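Long-range contact in uncharacterized protein (Legionella longbeachae NSW150, PDB 4JZA), which is a phosphoinositide phosphatase that probably removes the 3-phosphate of phosphatidylinositol 3-phosphate and may act on host lipids during infection: residues L178-K188 and L321-V331. Residues are numbered along the deposited sequence; the frame is centred on the assembly and turned at random.
Sequences LTLIKAKKYPK and LEHVLKGVDDV
The C-terminal ends of two helices cross almost at right angles here, with Lys-182 and, from the turn just beyond its helix, Tyr-186 resting on Glu-322 and Leu-325. The junction brings together helix 172-183 and helix 315-325; the 132 residues between the contacting segments are mostly helical, contain no strand and include the insertion-domain region. It illustrates how a Schellman motif can end a helix and set the next side chain against a neighbouring helix. Tyr-186 N returns to Ile-181 O while Lys-185, at positive phi, turns the backbone. CG of Glu-322 lies over one face of the Tyr-186 ring, 3.5 Å from its centroid, a CH-pi contact, and the carboxylate stacks within 5° of the ring plane. With CG anti to the backbone N (chi1 165°) and the chain extended beyond, Glu-322 runs across the ring and carries its carboxylate between Lys-188 and Lys-326. Leu-325 meets the ring's edge through CB, whereas its CD1 packs 4.1 Å from Leu-178 CD2 and also reaches Ile-181 CG2; Ile-181 further touches Trp-309 and Tyr-310 of helix 308-311. Val-331 lies against Leu-178 and the Lys-182 chain. Bent at chi3, Lys-182 brings NZ to Leu-325 O (3.1 Å), approaching from above the carbonyl plane. In the salt-bridge network, Lys-326 NZ takes the anti lone pair of Glu-322 OE1, while Lys-188 NZ meets OE2 on the syn side but 25° out of the carboxylate plane, and also donates to Tyr-186 O at 2.7 Å.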
ATOM      1  N   LEU A 178       1.569  -6.591 -20.328  1.00 44.93           N
ATOM      2  CA  LEU A 178       0.937  -5.279 -20.202  1.00 46.38           C
ATOM      3  C   LEU A 178       0.385  -4.781 -21.526  1.00 51.92           C
ATOM      4  O   LEU A 178      -0.716  -4.183 -21.603  1.00 58.24           O
ATOM      5  CB  LEU A 178       1.896  -4.258 -19.597  1.00 46.45           C
ATOM      6  CG  LEU A 178       2.293  -4.539 -18.148  1.00 43.59           C
ATOM      7  CD1 LEU A 178       3.404  -3.598 -17.725  1.00 44.02           C
ATOM      8  CD2 LEU A 178       1.134  -4.408 -17.175  1.00 41.76           C
ATOM      9  N   THR A 179       1.129  -5.058 -22.583  1.00 54.79           N
ATOM     10  CA  THR A 179       0.693  -4.738 -23.931  1.00 50.66           C
ATOM     11  C   THR A 179      -0.605  -5.465 -24.292  1.00 47.33           C
ATOM     12  O   THR A 179      -1.501  -4.844 -24.843  1.00 49.41           O
ATOM     13  CB  THR A 179       1.831  -5.088 -24.913  1.00 54.33           C
ATOM     14  OG1 THR A 179       2.969  -4.266 -24.616  1.00 51.12           O
ATOM     15  CG2 THR A 179       1.396  -4.879 -26.389  1.00 55.16           C
ATOM     16  N   LEU A 180      -0.705  -6.763 -23.994  1.00 44.55           N
ATOM     17  CA  LEU A 180      -1.946  -7.485 -24.213  1.00 50.14           C
ATOM     18  C   LEU A 180      -3.139  -6.865 -23.429  1.00 52.12           C
ATOM     19  O   LEU A 180      -4.250  -6.718 -23.954  1.00 53.15           O
ATOM     20  CB  LEU A 180      -1.794  -8.951 -23.791  1.00 54.64           C
ATOM     21  CG  LEU A 180      -1.045  -9.874 -24.733  1.00 62.27           C
ATOM     22  CD1 LEU A 180      -0.810 -11.236 -24.076  1.00 67.24           C
ATOM     23  CD2 LEU A 180      -1.812 -10.047 -26.037  1.00 62.78           C
ATOM     24  N   ILE A 181      -2.912  -6.551 -22.153  1.00 51.42           N
ATOM     25  CA  ILE A 181      -3.943  -5.950 -21.323  1.00 49.14           C
ATOM     26  C   ILE A 181      -4.535  -4.700 -22.018  1.00 47.74           C
ATOM     27  O   ILE A 181      -5.744  -4.583 -22.132  1.00 47.92           O
ATOM     28  CB  ILE A 181      -3.404  -5.672 -19.891  1.00 49.96           C
ATOM     29  CG1 ILE A 181      -3.156  -6.989 -19.147  1.00 50.94           C
ATOM     30  CG2 ILE A 181      -4.396  -4.860 -19.058  1.00 50.37           C
ATOM     31  CD1 ILE A 181      -2.181  -6.880 -17.998  1.00 51.79           C
ATOM     32  N   LYS A 182      -3.694  -3.799 -22.527  1.00 47.78           N
ATOM     33  CA  LYS A 182      -4.207  -2.645 -23.239  1.00 47.04           C
ATOM     34  C   LYS A 182      -4.896  -3.032 -24.518  1.00 49.07           C
ATOM     35  O   LYS A 182      -5.913  -2.459 -24.899  1.00 49.47           O
ATOM     36  CB  LYS A 182      -3.115  -1.719 -23.680  1.00 48.72           C
ATOM     37  CG  LYS A 182      -2.278  -1.162 -22.581  1.00 52.71           C
ATOM     38  CD  LYS A 182      -1.329  -0.119 -23.145  1.00 53.41           C
ATOM     39  CE  LYS A 182      -2.046   1.172 -23.524  1.00 52.68           C
ATOM     40  NZ  LYS A 182      -1.053   2.240 -23.824  1.00 52.31           N
ATOM     41  N   ALA A 183      -4.332  -3.986 -25.233  1.00 52.14           N
ATOM     42  CA  ALA A 183      -4.911  -4.285 -26.529  1.00 52.16           C
ATOM     43  C   ALA A 183      -6.310  -4.896 -26.367  1.00 52.05           C
ATOM     44  O   ALA A 183      -7.144  -4.732 -27.275  1.00 51.73           O
ATOM     45  CB  ALA A 183      -3.994  -5.166 -27.346  1.00 49.13           C
ATOM     46  N   LYS A 184      -6.566  -5.560 -25.226  1.00 49.32           N
ATOM     47  CA  LYS A 184      -7.875  -6.138 -24.933  1.00 49.29           C
ATOM     48  C   LYS A 184      -8.767  -5.189 -24.195  1.00 50.56           C
ATOM     49  O   LYS A 184      -9.863  -5.560 -23.756  1.00 48.11           O
ATOM     50  CB  LYS A 184      -7.733  -7.500 -24.229  1.00 53.67           C
ATOM     51  CG  LYS A 184      -6.946  -8.457 -25.108  1.00 55.25           C
ATOM     52  CD  LYS A 184      -6.949  -9.890 -24.648  1.00 62.42           C
ATOM     53  CE  LYS A 184      -5.980 -10.696 -25.525  1.00 72.50           C
ATOM     54  NZ  LYS A 184      -6.620 -11.235 -26.769  1.00 77.05           N
ATOM     55  N   LYS A 185      -8.331  -3.936 -24.098  1.00 55.48           N
ATOM     56  CA  LYS A 185      -9.113  -2.902 -23.426  1.00 58.95           C
ATOM     57  C   LYS A 185      -9.421  -3.233 -21.963  1.00 52.31           C
ATOM     58  O   LYS A 185     -10.544  -3.034 -21.532  1.00 47.29           O
ATOM     59  CB  LYS A 185     -10.433  -2.660 -24.158  1.00 64.59           C
ATOM     60  CG  LYS A 185     -10.327  -2.860 -25.650  1.00 77.41           C
ATOM     61  CD  LYS A 185     -10.430  -1.582 -26.436  1.00 85.46           C
ATOM     62  CE  LYS A 185     -10.187  -1.897 -27.906  1.00 94.72           C
ATOM     63  NZ  LYS A 185     -11.217  -1.282 -28.780  1.00 99.38           N
ATOM     64  N   TYR A 186      -8.447  -3.748 -21.212  1.00 47.11           N
ATOM     65  CA  TYR A 186      -8.559  -3.757 -19.768  1.00 43.95           C
ATOM     66  C   TYR A 186      -9.763  -4.543 -19.276  1.00 43.03           C
ATOM     67  O   TYR A 186     -10.537  -4.034 -18.452  1.00 38.25           O
ATOM     68  CB  TYR A 186      -8.664  -2.305 -19.254  1.00 43.14           C
ATOM     69  CG  TYR A 186      -7.650  -1.390 -19.890  1.00 45.01           C
ATOM     70  CD1 TYR A 186      -6.316  -1.457 -19.527  1.00 46.08           C
ATOM     71  CD2 TYR A 186      -8.004  -0.488 -20.889  1.00 43.98           C
ATOM     72  CE1 TYR A 186      -5.364  -0.632 -20.106  1.00 44.12           C
ATOM     73  CE2 TYR A 186      -7.051   0.337 -21.484  1.00 44.63           C
ATOM     74  CZ  TYR A 186      -5.719   0.266 -21.074  1.00 44.26           C
ATOM     75  OH  TYR A 186      -4.712   1.038 -21.652  1.00 44.10           O
ATOM     76  N   PRO A 187      -9.933  -5.790 -19.756  1.00 45.52           N
ATOM     77  CA  PRO A 187     -11.040  -6.562 -19.200  1.00 46.99           C
ATOM     78  C   PRO A 187     -10.846  -6.785 -17.696  1.00 47.48           C
ATOM     79  O   PRO A 187      -9.721  -6.890 -17.216  1.00 46.95           O
ATOM     80  CB  PRO A 187     -10.970  -7.874 -19.956  1.00 46.76           C
ATOM     81  CG  PRO A 187      -9.539  -8.040 -20.242  1.00 48.36           C
ATOM     82  CD  PRO A 187      -9.009  -6.651 -20.506  1.00 48.80           C
ATOM     83  N   LYS A 188     -11.952  -6.802 -16.980  1.00 46.12           N
ATOM     84  CA  LYS A 188     -11.959  -6.952 -15.553  1.00 48.37           C
ATOM     85  C   LYS A 188     -12.326  -8.345 -15.159  1.00 49.87           C
ATOM     86  O   LYS A 188     -12.943  -9.085 -15.911  1.00 50.17           O
ATOM     87  CB  LYS A 188     -12.992  -6.026 -14.968  1.00 50.34           C
ATOM     88  CG  LYS A 188     -12.797  -4.567 -15.346  1.00 51.34           C
ATOM     89  CD  LYS A 188     -11.379  -4.104 -15.035  1.00 51.13           C
ATOM     90  CE  LYS A 188     -11.278  -2.607 -15.213  1.00 52.61           C
ATOM     91  NZ  LYS A 188     -11.401  -2.229 -16.649  1.00 53.05           N
ATOM     92  N   LEU A 321      -4.565   0.028 -12.570  1.00 39.64           N
ATOM     93  CA  LEU A 321      -3.544  -0.352 -13.550  1.00 43.71           C
ATOM     94  C   LEU A 321      -3.868   0.269 -14.898  1.00 44.66           C
ATOM     95  O   LEU A 321      -3.008   0.888 -15.532  1.00 40.81           O
ATOM     96  CB  LEU A 321      -3.427  -1.882 -13.678  1.00 43.68           C
ATOM     97  CG  LEU A 321      -2.353  -2.460 -14.596  1.00 44.22           C
ATOM     98  CD1 LEU A 321      -0.998  -1.930 -14.221  1.00 43.06           C
ATOM     99  CD2 LEU A 321      -2.369  -3.992 -14.470  1.00 46.41           C
ATOM    100  N   GLU A 322      -5.126   0.074 -15.303  1.00 47.41           N
ATOM    101  CA  GLU A 322      -5.656   0.622 -16.528  1.00 48.85           C
ATOM    102  C   GLU A 322      -5.350   2.116 -16.631  1.00 47.91           C
ATOM    103  O   GLU A 322      -4.909   2.589 -17.660  1.00 50.50           O
ATOM    104  CB  GLU A 322      -7.168   0.376 -16.620  1.00 52.77           C
ATOM    105  CG  GLU A 322      -7.916   1.210 -17.671  1.00 52.65           C
ATOM    106  CD  GLU A 322      -9.427   0.986 -17.666  1.00 51.79           C
ATOM    107  OE1 GLU A 322     -10.152   1.692 -18.390  1.00 49.23           O
ATOM    108  OE2 GLU A 322      -9.914   0.101 -16.937  1.00 51.18           O
ATOM    109  N   HIS A 323      -5.546   2.859 -15.568  1.00 44.13           N
ATOM    110  CA  HIS A 323      -5.431   4.293 -15.683  1.00 42.80           C
ATOM    111  C   HIS A 323      -3.999   4.761 -15.920  1.00 43.54           C
ATOM    112  O   HIS A 323      -3.779   5.770 -16.573  1.00 43.98           O
ATOM    113  CB  HIS A 323      -5.960   4.941 -14.434  1.00 41.46           C
ATOM    114  CG  HIS A 323      -6.018   6.432 -14.517  1.00 43.83           C
ATOM    115  ND1 HIS A 323      -6.964   7.101 -15.267  1.00 45.38           N
ATOM    116  CD2 HIS A 323      -5.264   7.390 -13.921  1.00 43.00           C
ATOM    117  CE1 HIS A 323      -6.792   8.407 -15.131  1.00 44.36           C
ATOM    118  NE2 HIS A 323      -5.775   8.608 -14.309  1.00 44.87           N
ATOM    119  N   VAL A 324      -3.038   4.040 -15.361  1.00 42.53           N
ATOM    120  CA  VAL A 324      -1.618   4.325 -15.563  1.00 40.45           C
ATOM    121  C   VAL A 324      -1.177   3.888 -16.932  1.00 43.38           C
ATOM    122  O   VAL A 324      -0.424   4.630 -17.548  1.00 46.87           O
ATOM    123  CB  VAL A 324      -0.726   3.600 -14.545  1.00 40.37           C
ATOM    124  CG1 VAL A 324       0.726   3.733 -14.894  1.00 43.42           C
ATOM    125  CG2 VAL A 324      -0.912   4.189 -13.169  1.00 41.29           C
ATOM    126  N   LEU A 325      -1.627   2.699 -17.392  1.00 44.54           N
ATOM    127  CA  LEU A 325      -1.252   2.148 -18.709  1.00 43.80           C
ATOM    128  C   LEU A 325      -1.782   3.028 -19.804  1.00 47.00           C
ATOM    129  O   LEU A 325      -1.176   3.219 -20.855  1.00 52.87           O
ATOM    130  CB  LEU A 325      -1.776   0.730 -18.909  1.00 42.21           C
ATOM    131  CG  LEU A 325      -0.991  -0.377 -18.215  1.00 44.93           C
ATOM    132  CD1 LEU A 325      -1.668  -1.731 -18.363  1.00 48.43           C
ATOM    133  CD2 LEU A 325       0.376  -0.506 -18.795  1.00 45.27           C
ATOM    134  N   LYS A 326      -2.968   3.530 -19.569  1.00 51.93           N
ATOM    135  CA  LYS A 326      -3.659   4.361 -20.549  1.00 51.21           C
ATOM    136  C   LYS A 326      -2.880   5.701 -20.782  1.00 50.69           C
ATOM    137  O   LYS A 326      -3.058   6.379 -21.789  1.00 46.14           O
ATOM    138  CB  LYS A 326      -5.085   4.585 -20.058  1.00 50.30           C
ATOM    139  CG  LYS A 326      -6.156   4.705 -21.098  1.00 58.32           C
ATOM    140  CD  LYS A 326      -7.513   4.958 -20.439  1.00 60.26           C
ATOM    141  CE  LYS A 326      -8.305   3.675 -20.306  1.00 65.32           C
ATOM    142  NZ  LYS A 326      -9.718   3.986 -19.942  1.00 67.42           N
ATOM    143  N   GLY A 327      -1.992   6.063 -19.870  1.00 47.94           N
ATOM    144  CA  GLY A 327      -1.322   7.335 -20.004  1.00 47.03           C
ATOM    145  C   GLY A 327       0.084   7.266 -20.589  1.00 50.26           C
ATOM    146  O   GLY A 327       0.843   8.214 -20.505  1.00 46.13           O
ATOM    147  N   VAL A 328       0.450   6.159 -21.224  1.00 54.55           N
ATOM    148  CA  VAL A 328       1.785   6.079 -21.814  1.00 52.09           C
ATOM    149  C   VAL A 328       1.740   5.454 -23.187  1.00 50.57           C
ATOM    150  O   VAL A 328       0.862   4.641 -23.464  1.00 50.07           O
ATOM    151  CB  VAL A 328       2.737   5.261 -20.894  1.00 51.91           C
ATOM    152  CG1 VAL A 328       2.958   6.016 -19.605  1.00 48.47           C
ATOM    153  CG2 VAL A 328       2.163   3.865 -20.610  1.00 51.96           C
ATOM    154  N   ASP A 329       2.701   5.785 -24.042  1.00 51.77           N
ATOM    155  CA  ASP A 329       2.832   5.037 -25.282  1.00 54.76           C
ATOM    156  C   ASP A 329       3.567   3.788 -24.992  1.00 51.38           C
ATOM    157  O   ASP A 329       3.084   2.753 -25.364  1.00 47.29           O
ATOM    158  CB  ASP A 329       3.556   5.821 -26.361  1.00 63.74           C
ATOM    159  CG  ASP A 329       2.683   6.921 -26.952  1.00 72.50           C
ATOM    160  OD1 ASP A 329       1.482   6.653 -27.230  1.00 70.60           O
ATOM    161  OD2 ASP A 329       3.212   8.042 -27.150  1.00 74.81           O
ATOM    162  N   ASP A 330       4.713   3.900 -24.304  1.00 52.30           N
ATOM    163  CA  ASP A 330       5.535   2.750 -23.926  1.00 53.21           C
ATOM    164  C   ASP A 330       5.115   2.183 -22.550  1.00 51.48           C
ATOM    165  O   ASP A 330       5.119   2.876 -21.524  1.00 47.01           O
ATOM    166  CB  ASP A 330       7.029   3.096 -23.947  1.00 54.36           C
ATOM    167  CG  ASP A 330       7.926   1.828 -23.917  1.00 61.30           C
ATOM    168  OD1 ASP A 330       7.419   0.706 -23.601  1.00 63.04           O
ATOM    169  OD2 ASP A 330       9.134   1.935 -24.231  1.00 58.13           O
ATOM    170  N   VAL A 331       4.733   0.915 -22.544  1.00 48.65           N
ATOM    171  CA  VAL A 331       4.137   0.366 -21.358  1.00 47.50           C
ATOM    172  C   VAL A 331       5.147   0.344 -20.207  1.00 48.77           C
ATOM    173  O   VAL A 331       4.754   0.280 -19.036  1.00 44.32           O
ATOM    174  CB  VAL A 331       3.568  -1.030 -21.591  1.00 46.22           C
ATOM    175  CG1 VAL A 331       2.390  -0.944 -22.518  1.00 47.37           C
ATOM    176  CG2 VAL A 331       4.619  -1.981 -22.160  1.00 46.57           C
TER